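Local structure of pumilio homology domain family member 4 (Saccharomyces cerevisiae, 3BWT) at residues Ala4-Val7 and Leu8-Ile12. The protein binds single-stranded mRNA through its Pumilio homology domain, built of eight Pumilio repeats, and takes part in regulating gene expression. Sequence-based numbering, arbitrary orientation.
Sequences ADAV and LDQYI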
loop_
_atom_site.group_PDB
_atom_site.type_symbol
_atom_site.label_atom_id
_atom_site.label_comp_id
_atom_site.label_asym_id
_atom_site.label_seq_id
_atom_site.Cartn_x
_atom_site.Cartn_y
_atom_site.Cartn_z
ATOM N N ALA A 4 -22.548 30.641 15.967
ATOM C CA ALA A 4 -23.709 30.468 15.095
ATOM C C ALA A 4 -24.174 31.792 14.498
ATOM O O ALA A 4 -24.563 31.857 13.325
ATOM C CB ALA A 4 -24.847 29.797 15.846
ATOM N N ASP A 5 -24.135 32.843 15.311
ATOM C CA ASP A 5 -24.532 34.166 14.862
ATOM C C ASP A 5 -23.359 35.119 14.932
ATOM O O ASP A 5 -23.515 36.263 15.354
ATOM C CB ASP A 5 -25.664 34.706 15.732
ATOM C CG ASP A 5 -26.916 33.873 15.633
ATOM O OD1 ASP A 5 -27.388 33.623 14.496
ATOM O OD2 ASP A 5 -27.426 33.475 16.700
ATOM N N ALA A 6 -22.180 34.641 14.545
ATOM C CA ALA A 6 -20.985 35.480 14.553
ATOM C C ALA A 6 -20.501 35.724 13.137
ATOM O O ALA A 6 -20.994 35.122 12.180
ATOM C CB ALA A 6 -19.881 34.873 15.409
ATOM N N VAL A 7 -19.525 36.610 13.012
ATOM C CA VAL A 7 -19.125 37.127 11.712
ATOM C C VAL A 7 -17.602 37.250 11.618
ATOM O O VAL A 7 -16.947 37.671 12.564
ATOM C CB VAL A 7 -19.807 38.491 11.461
ATOM C CG1 VAL A 7 -18.996 39.349 10.489
ATOM C CG2 VAL A 7 -21.231 38.277 10.973
ATOM N N LEU A 8 -17.041 36.864 10.478
ATOM C CA LEU A 8 -15.600 36.890 10.302
ATOM C C LEU A 8 -15.019 38.209 10.804
ATOM O O LEU A 8 -14.021 38.236 11.528
ATOM C CB LEU A 8 -15.250 36.690 8.830
ATOM C CG LEU A 8 -13.927 35.989 8.502
ATOM C CD1 LEU A 8 -13.394 36.454 7.161
ATOM C CD2 LEU A 8 -12.879 36.206 9.582
ATOM N N ASP A 9 -15.661 39.310 10.435
ATOM C CA ASP A 9 -15.087 40.628 10.680
ATOM C C ASP A 9 -14.856 40.952 12.152
ATOM O O ASP A 9 -14.028 41.795 12.479
ATOM C CB ASP A 9 -15.921 41.715 10.003
ATOM C CG ASP A 9 -15.764 41.706 8.499
ATOM O OD1 ASP A 9 -14.844 41.034 7.999
ATOM O OD2 ASP A 9 -16.569 42.371 7.811
ATOM N N GLN A 10 -15.565 40.277 13.045
ATOM C CA GLN A 10 -15.385 40.549 14.464
ATOM C C GLN A 10 -14.172 39.831 15.019
ATOM O O GLN A 10 -13.785 40.049 16.169
ATOM C CB GLN A 10 -16.630 40.187 15.267
ATOM C CG GLN A 10 -17.046 38.728 15.180
ATOM C CD GLN A 10 -18.275 38.438 16.014
ATOM O OE1 GLN A 10 -18.193 38.304 17.237
ATOM N NE2 GLN A 10 -19.425 38.345 15.358
ATOM N N TYR A 11 -13.558 38.982 14.206
ATOM C CA TYR A 11 -12.435 38.195 14.707
ATOM C C TYR A 11 -11.100 38.638 14.134
ATOM O O TYR A 11 -10.048 38.164 14.554
ATOM C CB TYR A 11 -12.683 36.701 14.497
ATOM C CG TYR A 11 -13.759 36.173 15.421
ATOM C CD1 TYR A 11 -13.536 36.098 16.789
ATOM C CD2 TYR A 11 -15.002 35.774 14.935
ATOM C CE1 TYR A 11 -14.506 35.631 17.654
ATOM C CE2 TYR A 11 -15.991 35.303 15.802
ATOM C CZ TYR A 11 -15.732 35.236 17.165
ATOM O OH TYR A 11 -16.686 34.770 18.056
ATOM N N ILE A 12 -11.157 39.567 13.186
ATOM C CA ILE A 12 -9.960 40.092 12.561
ATOM C C ILE A 12 -8.992 40.565 13.624
ATOM O O ILE A 12 -9.343 41.375 14.485
ATOM C CB ILE A 12 -10.293 41.246 11.612
ATOM C CG1 ILE A 12 -11.181 40.745 10.470
ATOM C CG2 ILE A 12 -9.021 41.854 11.050
ATOM C CD1 ILE A 12 -10.484 39.788 9.522
#
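Ala6 and Val7, at the end of an extended run, meet Gln10 and Tyr11 where the chain winds into a short helical turn ahead of helix 15-18. Two i to i+3 backbone bonds span that turn. The backbone N-H of Gln10 donates a hydrogen bond to Val7 O, N to O 3.0 Å with an N-H...O angle of 155°, although the place of that oxygen is less sure in the model. One residue on, Tyr11 N bonds to Leu8 O at 2.8 Å, and residues 8-10 have helical backbone angles.

The apolar contacts lie around this frame. CB of Ala6 comes to the edge of the Tyr11 ring, close to the ring plane, with 3.9 Å between Ala6 CB and Tyr11 CE2. Tyr11 has its CG beside the backbone N, opposite the carbonyl carbon (chi1 -71°), a rotation that carries the ring back along the preceding chain to Ala6. The ring also meets Phe27, their planes about 70° apart, and touches Phe3 and Leu18. On Val7, the CG1 branch lies alongside the start of the turn and reaches CB of Asp9 at 3.9 Å.

The Gln10 side chain, extended beyond CG, runs back to Ala6 and Val7. Its terminal amide lies near the backbone N of Val7, but the orientation of that group is uncertain and the contact is doubtful.

Leu8 turns its side chain from Ala6 and Val7 into the domain, onto Ile15, Leu35 and Ala39. The bond from Tyr11 N to Leu8 O, and probably that from Gln10 N to Val7 O, thus shapes this surface turn at the N-terminal end of the Pumilio array, while the apolar side chains of Leu8 and Tyr11 pack it against other parts of the first repeat.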